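Local coordinates for protein lysozyme C, milk isozyme (Equus caballus, PDB 2EQL) that hydrolyses the beta-1,4 linkages between N-acetylmuramic acid and N-acetylglucosamine in bacterial peptidoglycan and binds one calcium ion, at residues F3-L8 with E122-C127; W28-E33 with K118-Y123. All blocks are in the same frame, centred on the assembly; numbering follows the deposited sequence.

Interaction 1 (F3-L8 with E122-C127)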
loop_
_atom_site.group_PDB
_atom_site.type_symbol
_atom_site.label_atom_id
_atom_site.label_comp_id
_atom_site.label_asym_id
_atom_site.label_seq_id
_atom_site.Cartn_x
_atom_site.Cartn_y
_atom_site.Cartn_z
ATOM N N PHE A 3 6.888 5.691 -8.870
ATOM C CA PHE A 3 6.051 6.845 -9.141
ATOM C C PHE A 3 6.709 8.060 -8.549
ATOM O O PHE A 3 7.529 7.938 -7.626
ATOM C CB PHE A 3 4.726 6.743 -8.482
ATOM C CG PHE A 3 3.881 5.604 -8.996
ATOM C CD1 PHE A 3 4.051 4.328 -8.460
ATOM C CD2 PHE A 3 2.957 5.866 -9.996
ATOM C CE1 PHE A 3 3.302 3.296 -8.920
ATOM C CE2 PHE A 3 2.205 4.814 -10.459
ATOM C CZ PHE A 3 2.388 3.536 -9.915
ATOM N N SER A 4 6.427 9.242 -9.096
ATOM C CA SER A 4 6.809 10.401 -8.346
ATOM C C SER A 4 5.626 10.524 -7.379
ATOM O O SER A 4 4.583 9.906 -7.555
ATOM C CB SER A 4 6.916 11.617 -9.250
ATOM O OG SER A 4 5.667 12.238 -9.605
ATOM N N LYS A 5 5.718 11.416 -6.406
ATOM C CA LYS A 5 4.687 11.639 -5.418
ATOM C C LYS A 5 3.291 11.976 -6.001
ATOM O O LYS A 5 2.223 11.387 -5.780
ATOM C CB LYS A 5 5.280 12.741 -4.570
ATOM C CG LYS A 5 4.435 13.168 -3.413
ATOM C CD LYS A 5 4.647 14.655 -3.394
ATOM C CE LYS A 5 4.335 15.271 -2.063
ATOM N NZ LYS A 5 5.257 14.852 -1.039
ATOM N N CYS A 6 3.379 13.008 -6.832
ATOM C CA CYS A 6 2.239 13.565 -7.480
ATOM C C CYS A 6 1.715 12.596 -8.502
ATOM O O CYS A 6 0.498 12.467 -8.581
ATOM C CB CYS A 6 2.659 14.865 -8.078
ATOM S SG CYS A 6 3.426 15.998 -6.869
ATOM N N GLU A 7 2.577 11.848 -9.205
ATOM C CA GLU A 7 2.189 10.840 -10.217
ATOM C C GLU A 7 1.151 9.870 -9.693
ATOM O O GLU A 7 0.165 9.491 -10.319
ATOM C CB GLU A 7 3.333 9.909 -10.642
ATOM C CG GLU A 7 4.275 10.148 -11.788
ATOM C CD GLU A 7 4.397 8.822 -12.484
ATOM O OE1 GLU A 7 3.475 8.474 -13.203
ATOM O OE2 GLU A 7 5.355 8.104 -12.263
ATOM N N LEU A 8 1.537 9.405 -8.524
ATOM C CA LEU A 8 0.794 8.469 -7.730
ATOM C C LEU A 8 -0.482 9.042 -7.090
ATOM O O LEU A 8 -1.502 8.309 -7.027
ATOM C CB LEU A 8 1.822 8.007 -6.768
ATOM C CG LEU A 8 1.560 7.415 -5.493
ATOM C CD1 LEU A 8 1.572 5.938 -5.468
ATOM C CD2 LEU A 8 2.708 7.883 -4.716
ATOM N N GLU A 122 -0.255 20.026 3.875
ATOM C CA GLU A 122 0.452 20.642 2.762
ATOM C C GLU A 122 1.447 19.623 2.155
ATOM O O GLU A 122 2.367 19.949 1.399
ATOM C CB GLU A 122 1.105 21.929 3.323
ATOM C CG GLU A 122 2.081 21.892 4.492
ATOM C CD GLU A 122 1.628 21.259 5.837
ATOM O OE1 GLU A 122 1.557 20.017 5.916
ATOM O OE2 GLU A 122 1.411 22.001 6.807
ATOM N N TYR A 123 1.146 18.313 2.374
ATOM C CA TYR A 123 1.937 17.212 1.864
ATOM C C TYR A 123 1.717 17.070 0.350
ATOM O O TYR A 123 2.662 16.826 -0.385
ATOM C CB TYR A 123 1.536 15.960 2.593
ATOM C CG TYR A 123 2.172 14.677 2.089
ATOM C CD1 TYR A 123 3.451 14.389 2.472
ATOM C CD2 TYR A 123 1.475 13.796 1.287
ATOM C CE1 TYR A 123 4.021 13.220 2.076
ATOM C CE2 TYR A 123 2.046 12.628 0.889
ATOM C CZ TYR A 123 3.309 12.372 1.301
ATOM O OH TYR A 123 3.885 11.187 1.010
ATOM N N LEU A 124 0.523 17.242 -0.217
ATOM C CA LEU A 124 0.448 17.205 -1.651
ATOM C C LEU A 124 0.377 18.597 -2.247
ATOM O O LEU A 124 0.008 18.748 -3.392
ATOM C CB LEU A 124 -0.757 16.376 -2.012
ATOM C CG LEU A 124 -0.740 14.996 -1.403
ATOM C CD1 LEU A 124 -2.097 14.355 -1.627
ATOM C CD2 LEU A 124 0.386 14.170 -2.002
ATOM N N ALA A 125 0.737 19.676 -1.546
ATOM C CA ALA A 125 0.670 21.072 -2.030
ATOM C C ALA A 125 1.136 21.360 -3.459
ATOM O O ALA A 125 0.542 22.061 -4.276
ATOM C CB ALA A 125 1.500 21.970 -1.084
ATOM N N SER A 126 2.220 20.712 -3.798
ATOM C CA SER A 126 2.816 20.909 -5.080
ATOM C C SER A 126 2.309 19.933 -6.153
ATOM O O SER A 126 2.739 19.923 -7.309
ATOM C CB SER A 126 4.307 20.829 -4.765
ATOM O OG SER A 126 4.634 19.799 -3.830
ATOM N N CYS A 127 1.304 19.164 -5.800
ATOM C CA CYS A 127 0.828 18.127 -6.641
ATOM C C CYS A 127 -0.606 18.420 -6.799
ATOM O O CYS A 127 -1.377 17.791 -6.055
ATOM C CB CYS A 127 0.815 16.703 -6.069
ATOM S SG CYS A 127 2.280 16.221 -5.189
#

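Interaction 2 (W28-E33 with K118-Y123)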
loop_
_atom_site.group_PDB
_atom_site.type_symbol
_atom_site.label_atom_id
_atom_site.label_comp_id
_atom_site.label_asym_id
_atom_site.label_seq_id
_atom_site.Cartn_x
_atom_site.Cartn_y
_atom_site.Cartn_z
ATOM N N TRP A 28 -2.807 7.952 2.210
ATOM C CA TRP A 28 -2.540 6.856 1.291
ATOM C C TRP A 28 -1.191 7.054 0.608
ATOM O O TRP A 28 -0.365 6.153 0.619
ATOM C CB TRP A 28 -3.660 6.796 0.209
ATOM C CG TRP A 28 -4.967 6.272 0.757
ATOM C CD1 TRP A 28 -6.018 7.097 1.043
ATOM C CD2 TRP A 28 -5.191 4.956 1.089
ATOM N NE1 TRP A 28 -6.912 6.298 1.573
ATOM C CE2 TRP A 28 -6.462 5.013 1.620
ATOM C CE3 TRP A 28 -4.472 3.759 1.007
ATOM C CZ2 TRP A 28 -7.027 3.836 2.079
ATOM C CZ3 TRP A 28 -5.053 2.598 1.469
ATOM C CH2 TRP A 28 -6.329 2.637 2.000
ATOM N N VAL A 29 -0.951 8.235 0.020
ATOM C CA VAL A 29 0.285 8.570 -0.650
ATOM C C VAL A 29 1.437 8.520 0.322
ATOM O O VAL A 29 2.513 8.008 0.002
ATOM C CB VAL A 29 0.237 9.986 -1.281
ATOM C CG1 VAL A 29 1.589 10.267 -2.007
ATOM C CG2 VAL A 29 -0.945 10.089 -2.250
ATOM N N CYS A 30 1.228 8.953 1.548
ATOM C CA CYS A 30 2.340 9.042 2.495
ATOM C C CYS A 30 2.787 7.651 2.930
ATOM O O CYS A 30 3.990 7.374 3.078
ATOM C CB CYS A 30 1.869 9.870 3.653
ATOM S SG CYS A 30 3.184 10.049 4.840
ATOM N N MET A 31 1.772 6.766 3.045
ATOM C CA MET A 31 1.976 5.371 3.371
ATOM C C MET A 31 2.846 4.754 2.242
ATOM O O MET A 31 3.918 4.199 2.527
ATOM C CB MET A 31 0.570 4.746 3.485
ATOM C CG MET A 31 0.517 3.248 3.743
ATOM S SD MET A 31 0.705 2.206 2.269
ATOM C CE MET A 31 -1.045 2.272 1.970
ATOM N N ALA A 32 2.455 4.877 0.962
ATOM C CA ALA A 32 3.248 4.408 -0.158
ATOM C C ALA A 32 4.653 4.964 -0.108
ATOM O O ALA A 32 5.558 4.117 -0.281
ATOM C CB ALA A 32 2.678 4.821 -1.475
ATOM N N GLU A 33 4.973 6.233 0.207
ATOM C CA GLU A 33 6.394 6.506 0.174
ATOM C C GLU A 33 7.151 5.794 1.249
ATOM O O GLU A 33 8.018 5.024 0.914
ATOM C CB GLU A 33 6.765 7.955 0.275
ATOM C CG GLU A 33 6.382 8.945 1.297
ATOM C CD GLU A 33 7.239 10.197 1.113
ATOM O OE1 GLU A 33 8.467 10.083 1.108
ATOM O OE2 GLU A 33 6.708 11.299 0.982
ATOM N N LYS A 118 2.063 13.208 11.687
ATOM C CA LYS A 118 2.586 14.313 10.884
ATOM C C LYS A 118 1.454 15.233 10.395
ATOM O O LYS A 118 0.278 14.833 10.272
ATOM C CB LYS A 118 3.350 13.768 9.698
ATOM C CG LYS A 118 4.849 13.468 9.960
ATOM C CD LYS A 118 5.245 12.204 10.758
ATOM C CE LYS A 118 5.054 12.125 12.255
ATOM N NZ LYS A 118 4.711 10.751 12.502
ATOM N N ASP A 119 1.746 16.533 10.178
ATOM C CA ASP A 119 0.733 17.441 9.656
ATOM C C ASP A 119 0.886 17.283 8.129
ATOM O O ASP A 119 1.870 17.692 7.486
ATOM C CB ASP A 119 1.016 18.902 10.172
ATOM C CG ASP A 119 -0.066 19.995 9.863
ATOM O OD1 ASP A 119 -1.199 20.019 10.381
ATOM O OD2 ASP A 119 0.217 20.871 9.043
ATOM N N LEU A 120 -0.127 16.649 7.512
ATOM C CA LEU A 120 -0.066 16.379 6.076
ATOM C C LEU A 120 -0.870 17.353 5.236
ATOM O O LEU A 120 -1.034 17.260 4.024
ATOM C CB LEU A 120 -0.546 14.957 5.799
ATOM C CG LEU A 120 0.082 13.717 6.483
ATOM C CD1 LEU A 120 -0.672 12.512 5.950
ATOM C CD2 LEU A 120 1.600 13.604 6.231
ATOM N N SER A 121 -1.230 18.422 5.906
ATOM C CA SER A 121 -2.023 19.519 5.393
ATOM C C SER A 121 -1.549 20.186 4.116
ATOM O O SER A 121 -2.280 20.892 3.417
ATOM C CB SER A 121 -2.100 20.563 6.483
ATOM O OG SER A 121 -1.989 19.929 7.754
ATOM N N GLU A 122 -0.255 20.026 3.875
ATOM C CA GLU A 122 0.452 20.642 2.762
ATOM C C GLU A 122 1.447 19.623 2.155
ATOM O O GLU A 122 2.367 19.949 1.399
ATOM C CB GLU A 122 1.105 21.929 3.323
ATOM C CG GLU A 122 2.081 21.892 4.492
ATOM C CD GLU A 122 1.628 21.259 5.837
ATOM O OE1 GLU A 122 1.557 20.017 5.916
ATOM O OE2 GLU A 122 1.411 22.001 6.807
ATOM N N TYR A 123 1.146 18.313 2.374
ATOM C CA TYR A 123 1.937 17.212 1.864
ATOM C C TYR A 123 1.717 17.070 0.350
ATOM O O TYR A 123 2.662 16.826 -0.385
ATOM C CB TYR A 123 1.536 15.960 2.593
ATOM C CG TYR A 123 2.172 14.677 2.089
ATOM C CD1 TYR A 123 3.451 14.389 2.472
ATOM C CD2 TYR A 123 1.475 13.796 1.287
ATOM C CE1 TYR A 123 4.021 13.220 2.076
ATOM C CE2 TYR A 123 2.046 12.628 0.889
ATOM C CZ TYR A 123 3.309 12.372 1.301
ATOM O OH TYR A 123 3.885 11.187 1.010
#

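Interaction 1 (F3-L8 with E122-C127)
C6 and C127 are joined by a disulfide, SG to SG 2.0 Å, which ties the first turn of helix 5-13 to the loop close to the C-terminus. The dihedral about the sulfur-sulfur bond is -54°, the backbones come together here with CA atoms 4.8 Å apart, and both cysteines point their CB toward the other segment. Beside this bridge lies the aliphatic part of K5, whose CD sits 3.4 Å from C127 SG. Beyond it the lysine carries its ammonium group over one face of the Y123 ring, and NZ stands 3.9 Å from the ring centroid, only 19° off the normal, displaced toward the CE1 side of the rim. This is a cation-pi contact. It is reached because K5 leaves the helix with CG anti to the backbone N (chi1 -178°) and then bends at chi2 and again at chi4, the last turn bringing NZ round to the tyrosine. L124 adds a light apolar touch, CD2 to K5 CE at 4.1 Å.

Behind these groups, a type I turn from L124 to C127, closed by the C127 N to L124 O hydrogen bond, presents the second cysteine. On the other side, S4 is the N-cap of helix 5-13, its OG accepting from E7 N at 3.1 Å. No hydrogen bond crosses between the two segments. The contact therefore combines a covalent cross-link between the two ends of the chain, one of the disulfides of the C-type lysozyme fold, with a cation held over an electron-rich ring, which probably steadies the ammonium group electrostatically.

Interaction 2 (W28-E33 with K118-Y123)
Y123 and E33 meet because each first torsion directs its side chain across the gap: the tyrosine ring extends with CG anti to its backbone N (chi1 174°), while E33 places CG between its backbone N and carbonyl carbon (chi1 54°) and continues extended to the carboxylate. The two side chains approach from opposite directions, and the phenol OH donates to E33 OE2 at 2.8 Å. The oxygen is used through its anti lone pair, the one facing away from OE1, and the carboxylate plane is turned 42° from the ring. Such a bond would be expected to polarise the phenol O-H.

Around the hydroxyl the ring is fitted closely to the helix. V29 lies at the ring edge, with CG1 3.8 Å from Y123 CE2 and its CB near the ring plane. C30 CB is 3.7 Å from Y123 CZ, and C30 SG approaches obliquely, 4.7 Å from the ring centroid, a cysteine sulfur-aromatic contact. The same sulfur touches L120, whose CD2 is 4.1 Å away, so that the leucine and the tyrosine both meet C30. Within the loop, a backbone bond from Y123 N to L120 O links these two residues, three apart in sequence.

The loop that follows helix 109-114 is thus laid against helix 25-36, with L120 also packing on A26 and N27 of that helix and Y123 on A26. C30 is disulfide-bonded to C115, just past the end of helix 109-114, and V29 rests on L8 of helix 5-13, which places the contact where the loop meets these three helices of the lysozyme fold.

Interactions 1 and 2 have centres 9 Å apart and share Y123, by its ring face in the first and its hydroxyl in the second. They also touch directly through V29: its CG1 lies 3.8 Å from L8 CD2 and 4.1 Å from L124 CD2. Together they hold successive parts of the C-terminal loop against helices 5-13 and 25-36; C6-C127 bridges the segments of interaction 1, whereas C30 of interaction 2 is bonded to C115, outside both its segments. Helix 25-36 also carries E35, the predicted catalytic acid; its side chain is about 8 Å from that of E33 and about 10 Å from that of Y123, and neither contact includes that residue.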